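Local coordinates for protein cysteine protease (Xylella fastidiosa, PDB 3OIS) that probably hydrolyses peptide bonds as a papain-family cysteine peptidase and binds uridine-5'-diphosphate, at residues 51-56 with 198-203; 202-207 with 272-277; 81-86 with 284-289; 65-70 with 97-102; 213-218 with 255-260. All blocks are in the same frame, centred on the assembly; numbering follows the deposited sequence. Where two conformers were deposited one is given.

Contact 1 of 5, residues 51-56 with 198-203; sequences KSVIAA and LAVGSP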
# COMPACT_ATOMS: atom_id res chain seq x y z
N LYS A 51 -15.99 12.93 16.68
CA LYS A 51 -15.32 13.52 17.84
C LYS A 51 -15.38 12.63 19.07
O LYS A 51 -14.45 12.67 19.90
CB LYS A 51 -15.84 14.93 18.18
CG LYS A 51 -15.00 16.04 17.53
CD LYS A 51 -15.65 17.37 17.75
CE LYS A 51 -15.38 18.33 16.56
NZ LYS A 51 -16.28 18.13 15.36
N SER A 52 -16.43 11.82 19.20
CA SER A 52 -16.52 10.92 20.37
C SER A 52 -15.45 9.84 20.41
O SER A 52 -15.01 9.41 21.50
CB SER A 52 -17.93 10.30 20.57
OG SER A 52 -18.42 9.65 19.40
N VAL A 53 -15.03 9.44 19.21
CA VAL A 53 -14.02 8.41 19.05
C VAL A 53 -12.66 8.98 19.39
O VAL A 53 -11.92 8.42 20.20
CB VAL A 53 -14.06 7.91 17.61
CG1 VAL A 53 -12.92 6.95 17.36
CG2 VAL A 53 -15.36 7.24 17.35
N ILE A 54 -12.37 10.15 18.82
CA ILE A 54 -11.10 10.86 19.13
C ILE A 54 -10.92 11.14 20.61
O ILE A 54 -9.80 11.03 21.20
CB ILE A 54 -10.96 12.16 18.29
CG1 ILE A 54 -10.67 11.83 16.81
CG2 ILE A 54 -9.81 13.12 18.85
CD1 ILE A 54 -11.01 13.08 15.89
N ALA A 55 -12.02 11.51 21.24
CA ALA A 55 -11.98 11.81 22.69
C ALA A 55 -11.68 10.62 23.55
O ALA A 55 -11.21 10.80 24.68
CB ALA A 55 -13.30 12.47 23.16
N ALA A 56 -11.96 9.42 23.03
CA ALA A 56 -11.88 8.20 23.80
C ALA A 56 -11.16 7.07 23.06
O ALA A 56 -11.70 5.98 22.88
CB ALA A 56 -13.30 7.73 24.23
N LEU A 198 -8.26 3.57 12.94
CA LEU A 198 -8.06 2.17 13.30
C LEU A 198 -9.05 1.74 14.42
O LEU A 198 -9.48 0.57 14.45
CB LEU A 198 -6.61 1.99 13.76
CG LEU A 198 -5.57 2.17 12.63
CD1 LEU A 198 -4.17 2.41 13.32
CD2 LEU A 198 -5.57 0.96 11.66
N ALA A 199 -9.30 2.67 15.34
CA ALA A 199 -10.23 2.39 16.45
C ALA A 199 -11.65 1.97 16.06
O ALA A 199 -12.33 1.21 16.83
CB ALA A 199 -10.28 3.54 17.40
N VAL A 200 -12.13 2.46 14.94
CA VAL A 200 -13.45 2.10 14.50
C VAL A 200 -13.37 0.90 13.58
O VAL A 200 -14.37 0.50 12.95
CB VAL A 200 -14.26 3.26 13.87
CG1 VAL A 200 -14.35 4.47 14.81
CG2 VAL A 200 -13.61 3.71 12.53
N GLY A 201 -12.16 0.35 13.44
CA GLY A 201 -11.98 -0.88 12.61
C GLY A 201 -11.62 -0.70 11.15
O GLY A 201 -11.76 -1.66 10.35
N SER A 202 -11.13 0.49 10.80
CA SER A 202 -10.72 0.75 9.41
C SER A 202 -9.18 0.86 9.26
O SER A 202 -8.56 1.70 9.83
CB SER A 202 -11.36 2.06 8.92
OG SER A 202 -12.75 2.00 9.00
N PRO A 203 -8.57 -0.02 8.50
CA PRO A 203 -7.15 0.15 8.13
C PRO A 203 -7.00 1.34 7.16
O PRO A 203 -7.97 1.72 6.48
CB PRO A 203 -6.86 -1.11 7.32
CG PRO A 203 -7.78 -2.01 7.74
CD PRO A 203 -9.11 -1.18 7.80
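Val53 and Val200 meet branch to branch, their side chains crossing at about a right angle. Val53 has CG1 anti to its own N (chi1 174°) and CG2 anti to its carbonyl carbon, and both methyls of this fork come up to a single methyl of Val200. CG1 of Val53 lies 3.8 Å from CG1 of Val200, and CG2 of Val53 lies 3.9 Å from the same Val200 methyl. Val200 can offer that methyl because, at chi1 -55°, its CG1 stands opposite the carbonyl carbon. Ala199 adds a looser touch, with its CB 4.3 Å from Val53 CG1, so this one Val53 methyl bridges two successive residues. No hydrogen bond crosses the contact, which is small and near the surface. Val53 also rests on Ala196 one turn earlier in helix 191-199, while Val200 touches Tyr47. Leu198 turns to the other side, onto Leu63, Cys241 and Tyr244, and ties the helix to the strand 233-245. Just past the touching residues the chain leaves the helix at Gly201, whose positive phi (93°) suits glycine and whose N bonds Leu198 O at 2.9 Å. The short helix 51-55 thus packs against the C-terminal end of helix 191-199, where the chain is closed by a Schellman motif before it runs on into strand 204-211.

Contact 2 of 5, residues 202-207 with 272-277; sequences SPFVFG and EYISNT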
# COMPACT_ATOMS: atom_id res chain seq x y z
N SER A 202 -11.13 0.49 10.80
CA SER A 202 -10.72 0.75 9.41
C SER A 202 -9.18 0.86 9.26
O SER A 202 -8.56 1.70 9.83
CB SER A 202 -11.36 2.06 8.92
OG SER A 202 -12.75 2.00 9.00
N PRO A 203 -8.57 -0.02 8.50
CA PRO A 203 -7.15 0.15 8.13
C PRO A 203 -7.00 1.34 7.16
O PRO A 203 -7.97 1.72 6.48
CB PRO A 203 -6.86 -1.11 7.32
CG PRO A 203 -7.78 -2.01 7.74
CD PRO A 203 -9.11 -1.18 7.80
N PHE A 204 -5.74 1.80 7.02
CA PHE A 204 -5.50 2.83 5.97
C PHE A 204 -4.20 2.51 5.27
O PHE A 204 -3.35 1.78 5.81
CB PHE A 204 -5.46 4.24 6.66
CG PHE A 204 -4.44 4.37 7.73
CD1 PHE A 204 -3.11 4.71 7.43
CD2 PHE A 204 -4.81 4.32 9.07
CE1 PHE A 204 -2.16 4.81 8.45
CE2 PHE A 204 -3.83 4.50 10.12
CZ PHE A 204 -2.52 4.78 9.78
N VAL A 205 -4.10 3.00 4.04
CA VAL A 205 -2.86 2.85 3.28
C VAL A 205 -2.16 4.17 3.31
O VAL A 205 -2.82 5.21 3.43
CB VAL A 205 -3.06 2.47 1.79
CG1 VAL A 205 -3.57 1.04 1.68
CG2 VAL A 205 -3.94 3.51 1.09
N PHE A 206 -0.82 4.10 3.31
CA PHE A 206 -0.03 5.32 3.21
C PHE A 206 1.31 5.04 2.64
O PHE A 206 1.67 3.88 2.43
CB PHE A 206 0.12 5.99 4.58
CG PHE A 206 1.03 5.25 5.52
CD1 PHE A 206 0.57 4.06 6.16
CD2 PHE A 206 2.32 5.69 5.73
CE1 PHE A 206 1.46 3.38 7.08
CE2 PHE A 206 3.23 5.04 6.59
CZ PHE A 206 2.80 3.89 7.31
N GLY A 207 2.02 6.12 2.30
CA GLY A 207 3.30 6.06 1.60
C GLY A 207 4.38 6.55 2.54
O GLY A 207 4.14 7.41 3.43
N GLU A 272 6.65 8.84 15.90
CA GLU A 272 7.39 10.03 15.39
C GLU A 272 7.74 9.88 13.89
O GLU A 272 8.06 10.88 13.21
CB GLU A 272 8.71 10.20 16.18
CG GLU A 272 8.61 10.39 17.74
CD GLU A 272 8.31 9.10 18.59
OE1 GLU A 272 8.11 9.28 19.84
OE2 GLU A 272 8.25 7.92 18.07
N TYR A 273 7.72 8.65 13.40
CA TYR A 273 8.02 8.43 11.99
C TYR A 273 6.74 8.74 11.21
O TYR A 273 6.74 9.58 10.30
CB TYR A 273 8.46 6.98 11.85
CG TYR A 273 9.17 6.60 10.55
CD1 TYR A 273 10.38 5.93 10.63
CD2 TYR A 273 8.66 6.93 9.26
CE1 TYR A 273 11.05 5.53 9.53
CE2 TYR A 273 9.40 6.58 8.10
CZ TYR A 273 10.57 5.84 8.25
OH TYR A 273 11.33 5.45 7.16
N ILE A 274 5.64 8.04 11.54
CA ILE A 274 4.43 8.21 10.76
C ILE A 274 3.85 9.64 10.76
O ILE A 274 3.20 10.05 9.78
CB ILE A 274 3.35 7.17 11.23
CG1 ILE A 274 2.38 6.85 10.10
CG2 ILE A 274 2.69 7.71 12.54
CD1 ILE A 274 1.41 5.57 10.40
N SER A 275 4.09 10.38 11.83
CA SER A 275 3.52 11.72 11.97
C SER A 275 4.41 12.80 11.37
O SER A 275 3.98 13.92 11.33
CB SER A 275 3.25 11.99 13.48
OG SER A 275 4.47 12.15 14.17
N ASN A 276 5.61 12.42 10.91
CA ASN A 276 6.53 13.36 10.26
C ASN A 276 6.16 13.60 8.77
O ASN A 276 6.19 12.67 7.97
CB ASN A 276 7.98 12.90 10.45
CG ASN A 276 9.00 13.96 10.02
OD1 ASN A 276 8.71 14.78 9.20
ND2 ASN A 276 10.19 13.96 10.65
N THR A 277 5.78 14.84 8.43
CA THR A 277 5.39 15.16 7.06
C THR A 277 6.51 14.98 6.06
O THR A 277 6.21 14.85 4.85
CB THR A 277 4.85 16.60 6.94
OG1 THR A 277 5.86 17.50 7.43
CG2 THR A 277 3.58 16.70 7.69
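Ile274 sends its CD1 methyl between two phenylalanines of strand 204-211 and meets each ring differently. The CH-pi contact is with Phe206: CD1 sits over one face, 4.2 Å from the ring centroid and 25° off the normal, displaced toward the rim. Its closest ring atom there is Phe206 CZ, 3.8 Å from Ile274 CD1, and Ile274 CG1 follows the ring at 4.0 Å from Phe206 CE2. The plain apolar contact is with Phe204, which presents its edge: CZ is 4.1 Å from the same Ile274 CD1, with the methyl near the ring plane. Ile274 reaches this far because its chain is extended, CG1 lying opposite the backbone N (chi1 -154°) and CD1 continuing outward. Both phenylalanines belong to the same side of the strand, whereas Val205 between them faces Ala82 and Leu83 of helix 78-93. Phe206 also meets the ring of Phe283, nearly parallel, and Phe204 touches Leu194 and Leu198. One polar tie from the helix lies nearby: Tyr273 OH is bonded to Ser209 O, further along the strand. Between the two segments themselves there are no hydrogen bonds and all three touching residues are buried, so their contact rests on dispersion and shape.

Contact 3 of 5, residues 81-86 with 284-289; sequences NALAAA and WVIKTV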
# COMPACT_ATOMS: atom_id res chain seq x y z
N ASN A 81 -0.19 -3.71 -3.84
CA ASN A 81 -0.17 -4.68 -2.72
C ASN A 81 -0.87 -4.18 -1.47
O ASN A 81 -1.71 -4.91 -0.86
CB ASN A 81 1.26 -5.12 -2.38
CG ASN A 81 1.81 -6.11 -3.36
OD1 ASN A 81 2.08 -5.77 -4.57
ND2 ASN A 81 1.98 -7.32 -2.92
N ALA A 82 -0.63 -2.91 -1.12
CA ALA A 82 -1.29 -2.28 -0.01
C ALA A 82 -2.81 -2.19 -0.29
O ALA A 82 -3.61 -2.51 0.57
CB ALA A 82 -0.73 -0.86 0.27
N LEU A 83 -3.19 -1.75 -1.51
CA LEU A 83 -4.58 -1.59 -1.82
C LEU A 83 -5.31 -2.93 -1.99
O LEU A 83 -6.51 -3.03 -1.60
CB LEU A 83 -4.73 -0.75 -3.09
CG LEU A 83 -4.46 0.75 -2.82
CD1 LEU A 83 -4.35 1.54 -4.25
CD2 LEU A 83 -5.57 1.42 -1.91
N ALA A 84 -4.65 -3.95 -2.55
CA ALA A 84 -5.23 -5.33 -2.62
C ALA A 84 -5.63 -5.77 -1.23
O ALA A 84 -6.75 -6.32 -1.06
CB ALA A 84 -4.24 -6.32 -3.20
N ALA A 85 -4.76 -5.51 -0.26
CA ALA A 85 -5.03 -5.92 1.14
C ALA A 85 -6.20 -5.10 1.75
O ALA A 85 -7.04 -5.63 2.51
CB ALA A 85 -3.72 -5.87 2.02
N ALA A 86 -6.28 -3.78 1.48
CA ALA A 86 -7.39 -2.99 1.99
C ALA A 86 -8.69 -3.58 1.47
O ALA A 86 -9.66 -3.68 2.25
CB ALA A 86 -7.23 -1.51 1.53
N TRP A 284 -4.84 7.20 3.12
CA TRP A 284 -6.18 7.04 2.45
C TRP A 284 -6.91 5.86 3.03
O TRP A 284 -6.29 4.80 3.37
CB TRP A 284 -6.02 6.66 1.01
CG TRP A 284 -5.58 7.81 0.12
CD1 TRP A 284 -4.33 8.00 -0.38
CD2 TRP A 284 -6.44 8.81 -0.49
NE1 TRP A 284 -4.34 9.11 -1.27
CE2 TRP A 284 -5.62 9.59 -1.35
CE3 TRP A 284 -7.82 9.08 -0.43
CZ2 TRP A 284 -6.15 10.66 -2.10
CZ3 TRP A 284 -8.35 10.19 -1.14
CH2 TRP A 284 -7.51 10.95 -1.96
N VAL A 285 -8.24 6.05 3.10
CA VAL A 285 -9.22 4.99 3.52
C VAL A 285 -10.15 4.75 2.36
O VAL A 285 -10.59 5.71 1.70
CB VAL A 285 -10.09 5.47 4.68
CG1 VAL A 285 -11.00 4.32 5.20
CG2 VAL A 285 -9.24 6.00 5.75
N ILE A 286 -10.48 3.48 2.09
CA ILE A 286 -11.41 3.19 1.08
C ILE A 286 -12.67 2.54 1.73
O ILE A 286 -12.60 1.97 2.82
CB ILE A 286 -10.76 2.28 0.04
CG1 ILE A 286 -10.34 0.88 0.64
CG2 ILE A 286 -9.52 3.08 -0.63
CD1 ILE A 286 -10.11 -0.11 -0.47
N LYS A 287 -13.77 2.66 1.02
CA LYS A 287 -15.01 1.97 1.45
C LYS A 287 -15.81 1.53 0.28
O LYS A 287 -15.87 2.20 -0.77
CB LYS A 287 -15.87 2.93 2.27
CG LYS A 287 -16.88 2.18 3.16
CD LYS A 287 -17.81 3.22 3.85
N THR A 288 -16.53 0.41 0.47
CA THR A 288 -17.52 -0.07 -0.50
C THR A 288 -18.88 -0.14 0.24
O THR A 288 -19.02 -0.86 1.26
CB THR A 288 -17.16 -1.45 -1.03
OG1 THR A 288 -15.81 -1.45 -1.55
CG2 THR A 288 -18.10 -1.81 -2.14
N VAL A 289 -19.83 0.70 -0.20
CA VAL A 289 -21.10 0.87 0.51
C VAL A 289 -22.19 0.19 -0.34
O VAL A 289 -22.53 0.72 -1.41
CB VAL A 289 -21.52 2.39 0.70
CG1 VAL A 289 -23.02 2.52 1.13
CG2 VAL A 289 -20.61 3.13 1.68
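Ile286 of strand 280-287 points into the side of helix 78-93 and meets Ala86 and Leu83 there. From CB, the side chain forks. CG2 goes toward Leu83, whose CD2 it approaches at 4.5 Å, a loose touch made possible because the leucine's tip bends nearer than its first bond suggests. CG1 takes the other branch, placed between the backbone N and the carbonyl carbon (chi1 64°), and comes within 4.0 Å of Ala86 CB. The chain then extends, chi2 162°, so that the tip methyl CD1 lies against the same Ala86 CB at 3.8 Å. With only a methyl at Ala86 the backbones can close to 7.4 Å between Ala86 CA and Ile286 CA. Leu83 is held from its other flanks by Ile130 and Leu133 of helix 126-135 and by Val205 of the neighbouring strand. The side chain of Ile286 is also about 4 Å from that of Tyr184, which binds the uridine diphosphate, and about 8 Å from the nucleotide itself; the contact therefore lies beneath the pocket wall. A long helix laid against the beta sheet across a buried, wholly apolar seam is characteristic of the papain fold, where helical and sheet-rich halves meet.

Contact 4 of 5, residues 65-70 with 97-102; sequences PPFQVY and SPEFIP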
# COMPACT_ATOMS: atom_id res chain seq x y z
N PRO A 65 -5.37 -9.05 9.99
CA PRO A 65 -6.38 -9.99 9.46
C PRO A 65 -5.78 -11.43 9.37
O PRO A 65 -4.57 -11.61 9.59
CB PRO A 65 -6.70 -9.39 8.09
CG PRO A 65 -5.41 -8.84 7.66
CD PRO A 65 -4.75 -8.22 8.95
N PRO A 66 -6.62 -12.43 9.06
CA PRO A 66 -6.05 -13.75 9.04
C PRO A 66 -5.26 -14.06 7.78
O PRO A 66 -4.33 -14.90 7.85
CB PRO A 66 -7.29 -14.68 9.14
CG PRO A 66 -8.46 -13.77 9.51
CD PRO A 66 -8.07 -12.47 8.84
N PHE A 67 -5.51 -13.33 6.69
CA PHE A 67 -4.79 -13.66 5.47
C PHE A 67 -3.34 -13.22 5.55
O PHE A 67 -3.04 -12.11 6.01
CB PHE A 67 -5.50 -13.14 4.22
CG PHE A 67 -5.69 -11.59 4.18
CD1 PHE A 67 -4.82 -10.75 3.44
CD2 PHE A 67 -6.79 -11.03 4.75
CE1 PHE A 67 -5.14 -9.33 3.37
CE2 PHE A 67 -7.13 -9.71 4.73
CZ PHE A 67 -6.25 -8.79 4.07
N GLN A 68 -2.44 -14.07 5.08
CA GLN A 68 -1.03 -13.80 5.29
C GLN A 68 -0.59 -12.65 4.38
O GLN A 68 -1.28 -12.31 3.39
CB GLN A 68 -0.15 -15.01 5.02
CG GLN A 68 -0.19 -15.54 3.66
CD GLN A 68 0.43 -16.97 3.59
OE1 GLN A 68 1.65 -17.16 3.73
NE2 GLN A 68 -0.45 -17.97 3.36
N VAL A 69 0.57 -12.12 4.72
CA VAL A 69 1.18 -11.10 3.82
C VAL A 69 1.38 -11.63 2.42
O VAL A 69 1.58 -12.86 2.21
CB VAL A 69 2.49 -10.50 4.40
CG1 VAL A 69 2.27 -9.77 5.72
CG2 VAL A 69 3.54 -11.62 4.50
N TYR A 70 1.35 -10.71 1.46
CA TYR A 70 1.81 -11.08 0.13
C TYR A 70 3.27 -10.81 -0.04
O TYR A 70 3.89 -10.23 0.83
CB TYR A 70 1.10 -10.20 -0.94
CG TYR A 70 -0.39 -9.86 -0.72
CD1 TYR A 70 -1.36 -10.86 -0.40
CD2 TYR A 70 -0.82 -8.53 -0.74
CE1 TYR A 70 -2.68 -10.55 -0.25
CE2 TYR A 70 -2.18 -8.21 -0.55
CZ TYR A 70 -3.12 -9.22 -0.33
OH TYR A 70 -4.47 -8.94 -0.15
N SER A 97 -18.36 -12.87 0.40
CA SER A 97 -17.70 -14.15 0.10
C SER A 97 -17.79 -14.47 -1.40
O SER A 97 -18.68 -13.93 -2.08
CB SER A 97 -18.33 -15.31 0.89
OG SER A 97 -19.35 -15.88 0.10
N PRO A 98 -16.88 -15.30 -1.94
CA PRO A 98 -15.76 -15.95 -1.25
C PRO A 98 -14.61 -14.96 -0.95
O PRO A 98 -14.54 -13.86 -1.52
CB PRO A 98 -15.26 -16.97 -2.27
CG PRO A 98 -15.54 -16.33 -3.59
CD PRO A 98 -16.83 -15.53 -3.41
N GLU A 99 -13.72 -15.38 -0.09
CA GLU A 99 -12.50 -14.68 0.09
C GLU A 99 -11.55 -14.96 -1.10
O GLU A 99 -11.32 -16.10 -1.48
CB GLU A 99 -11.87 -15.11 1.43
CG GLU A 99 -10.47 -14.52 1.66
CD GLU A 99 -10.09 -14.44 3.13
OE1 GLU A 99 -10.64 -15.21 3.98
OE2 GLU A 99 -9.23 -13.61 3.45
N PHE A 100 -11.01 -13.91 -1.70
CA PHE A 100 -9.95 -14.12 -2.69
C PHE A 100 -8.90 -13.04 -2.51
O PHE A 100 -9.22 -12.00 -1.96
CB PHE A 100 -10.49 -14.11 -4.16
CG PHE A 100 -11.24 -12.85 -4.52
CD1 PHE A 100 -12.61 -12.80 -4.41
CD2 PHE A 100 -10.57 -11.68 -4.91
CE1 PHE A 100 -13.32 -11.62 -4.71
CE2 PHE A 100 -11.28 -10.49 -5.22
CZ PHE A 100 -12.65 -10.46 -5.10
N ILE A 101 -7.68 -13.29 -2.97
CA ILE A 101 -6.66 -12.24 -3.03
C ILE A 101 -7.00 -11.42 -4.30
O ILE A 101 -7.15 -12.00 -5.37
CB ILE A 101 -5.27 -12.83 -3.18
CG1 ILE A 101 -4.85 -13.53 -1.85
CG2 ILE A 101 -4.24 -11.71 -3.39
CD1 ILE A 101 -3.53 -14.39 -2.00
N PRO A 102 -7.19 -10.09 -4.15
CA PRO A 102 -7.45 -9.27 -5.36
C PRO A 102 -6.22 -9.25 -6.28
O PRO A 102 -5.06 -9.31 -5.79
CB PRO A 102 -7.70 -7.85 -4.80
CG PRO A 102 -8.13 -8.09 -3.37
CD PRO A 102 -7.37 -9.30 -2.91
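Phe67 and Tyr70 face Glu99, Ile101 and Pro102 across two irregular loops of the papain fold, one ahead of helix 78-93 and the other behind it, whose touching parts run only 20° apart. Along the later loop, Glu99 makes the first touch: CG anti to the backbone N (chi1 174°) and an extended chain carry its carboxylate to Phe67, where Glu99 OE2 lies 3.8 Å from Phe67 CB and equally far from Phe67 CD2. The planes of ring and carboxylate stand 81° apart. The polar partner of this oxygen is Gln88 NE2, which holds the carboxylate beside the ring. Ile101 comes next and slides past Tyr70 in the opposite direction. Its CG2 methyl is 3.7 Å from Tyr70 CE1, and CG1 follows at 4.0 Å from the same ring carbon, an oblique approach. Arg254 makes a cation-pi contact with the tyrosine ring, so charge and hydrocarbon both pack on it. The hydroxyl is bonded to Gln88 OE1; that glutamine, reaching out from the helix that joins the two loops in sequence, therefore links them a second time through the two ends of its amide. Last, Pro102 crosses the tyrosine at about a right angle, its CD 4.0 Å from Tyr70 OH.

Contact 5 of 5, residues 213-218 with 255-260; sequences SWVGNN and NSWGNN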
# COMPACT_ATOMS: atom_id res chain seq x y z
N SER A 213 18.79 2.76 7.18
CA SER A 213 18.84 2.34 8.62
C SER A 213 17.84 1.21 8.92
O SER A 213 17.93 0.48 9.96
CB SER A 213 18.60 3.52 9.51
OG SER A 213 17.51 4.34 9.12
N TRP A 214 16.82 1.08 8.06
CA TRP A 214 15.89 -0.09 8.17
C TRP A 214 16.29 -1.23 7.18
O TRP A 214 16.42 -2.40 7.57
CB TRP A 214 14.44 0.41 7.90
CG TRP A 214 13.39 -0.67 8.03
CD1 TRP A 214 13.40 -1.75 8.92
CD2 TRP A 214 12.24 -0.80 7.23
NE1 TRP A 214 12.25 -2.51 8.73
CE2 TRP A 214 11.50 -1.94 7.71
CE3 TRP A 214 11.67 -0.03 6.19
CZ2 TRP A 214 10.29 -2.34 7.12
CZ3 TRP A 214 10.49 -0.38 5.67
CH2 TRP A 214 9.78 -1.55 6.08
N VAL A 215 16.54 -0.89 5.89
CA VAL A 215 16.65 -1.90 4.86
C VAL A 215 18.06 -2.26 4.50
O VAL A 215 18.26 -3.15 3.70
CB VAL A 215 15.92 -1.51 3.52
CG1 VAL A 215 14.44 -1.33 3.77
CG2 VAL A 215 16.48 -0.22 2.91
N GLY A 216 19.02 -1.54 5.07
CA GLY A 216 20.44 -1.74 4.66
C GLY A 216 20.94 -3.14 5.06
O GLY A 216 20.64 -3.64 6.18
N ASN A 217 21.63 -3.78 4.11
CA ASN A 217 22.07 -5.17 4.19
C ASN A 217 20.92 -6.18 4.42
O ASN A 217 21.16 -7.27 4.90
CB ASN A 217 23.17 -5.34 5.26
CG ASN A 217 24.31 -4.40 5.05
OD1 ASN A 217 24.69 -4.21 3.90
ND2 ASN A 217 24.82 -3.77 6.12
N ASN A 218 19.67 -5.80 4.06
CA ASN A 218 18.48 -6.50 4.40
C ASN A 218 18.37 -6.88 5.89
O ASN A 218 17.80 -7.94 6.25
CB ASN A 218 18.29 -7.74 3.57
CG ASN A 218 17.66 -7.44 2.23
OD1 ASN A 218 16.84 -6.51 2.11
ND2 ASN A 218 18.12 -8.11 1.20
N ASN A 255 3.55 -5.41 5.72
CA ASN A 255 4.47 -5.17 4.56
C ASN A 255 4.12 -6.20 3.44
O ASN A 255 3.20 -7.04 3.65
CB ASN A 255 5.91 -5.25 4.99
CG ASN A 255 6.84 -4.39 4.11
OD1 ASN A 255 6.46 -3.98 3.02
ND2 ASN A 255 8.03 -4.11 4.61
N SER A 256 4.75 -6.11 2.27
CA SER A 256 4.47 -6.93 1.11
C SER A 256 5.78 -7.55 0.64
O SER A 256 6.03 -7.65 -0.55
CB SER A 256 3.81 -6.05 0.02
OG SER A 256 4.60 -4.85 -0.14
N TRP A 257 6.60 -7.99 1.59
CA TRP A 257 7.94 -8.57 1.28
C TRP A 257 7.96 -10.02 1.75
O TRP A 257 9.06 -10.61 1.96
CB TRP A 257 9.08 -7.78 1.94
CG TRP A 257 9.21 -6.37 1.36
CD1 TRP A 257 8.64 -5.88 0.18
CD2 TRP A 257 9.81 -5.24 2.02
NE1 TRP A 257 8.95 -4.51 0.04
CE2 TRP A 257 9.65 -4.11 1.17
CE3 TRP A 257 10.53 -5.08 3.22
CZ2 TRP A 257 10.17 -2.85 1.51
CZ3 TRP A 257 11.05 -3.84 3.55
CH2 TRP A 257 10.82 -2.72 2.72
N GLY A 258 6.80 -10.66 1.78
CA GLY A 258 6.75 -12.09 2.26
C GLY A 258 6.75 -12.25 3.77
O GLY A 258 6.91 -11.25 4.54
N ASN A 259 6.56 -13.51 4.22
CA ASN A 259 6.44 -13.75 5.68
C ASN A 259 7.73 -14.17 6.40
O ASN A 259 7.67 -14.52 7.63
CB ASN A 259 5.26 -14.71 5.98
CG ASN A 259 5.54 -16.16 5.57
OD1 ASN A 259 4.68 -17.05 5.81
ND2 ASN A 259 6.70 -16.44 5.02
N ASN A 260 8.87 -14.08 5.70
CA ASN A 260 10.14 -14.45 6.30
C ASN A 260 10.94 -13.23 6.69
O ASN A 260 12.15 -13.32 6.96
CB ASN A 260 10.95 -15.35 5.34
CG ASN A 260 10.21 -16.60 4.98
OD1 ASN A 260 10.13 -16.97 3.79
ND2 ASN A 260 9.59 -17.27 5.99
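Trp214 lies over the Asn-Ser-Trp-Gly sequence of residues 255-258, the segment that in papain-family peptidases carries the asparagine paired with the catalytic histidine. In the first shell its six-membered ring meets that of Trp257 from the opposite direction. The closest atoms are Trp214 CH2 and Trp257 CZ3, 3.6 Å apart, with CZ3 over a face of Trp214. The planes are tilted by 31° and the six-membered centroids lie 5.2 Å apart, too oblique for a stack or an edge-to-face pair. Asn255 comes in obliquely, its ND2 3.4 Å from Trp214 CH2 and the amide 22° from the plane of that ring. The same ND2 sits 3.0 Å above the plane of Trp257, toward its rim, so this one nitrogen touches both indoles where they meet. Val215 completes the shell: its CG1 is 4.0 Å from Trp257 CH2 and also lies over a face of its neighbour Trp214. The second shell fixes the rings. Trp214, whose CG stands opposite its own N (chi1 -178°), reaches out from helix 212-215 and takes Phe267 edge-to-face, and its NE1 makes a weak bond with Pro221 O. His237 of strand 233-245 stacks on Trp257 and touches Asn255, a grouping consistent with the histidine-asparagine pair of papain being sheltered by tryptophan. The rotation of the Trp257 indole is set at its polar edge, where NE1 is hydrogen-bonded to Gly32 O.

Overall arrangement
Contacts 2 and 3 form the core, built on neighbouring strands of one sheet: Val205 O and Trp284 N, 2.9 Å apart, probably form a hydrogen bond, and Val205 packs on the helix used by contact 3. Contact 1 is the surface outlier; it shares Ser202 and Pro203 with contact 2, and Leu198 CG packs on Phe204 CE2 at 3.8 Å. Contacts 4 and 5 are partly buried loop contacts joined by Tyr70 O and Gly258 N. Tyr70 also packs on helix 78-93, linking contact 4 to contact 3. Chemistry follows place: aliphatic or CH-pi in contacts 1 to 3, aromatic with polar partners in contacts 4 and 5.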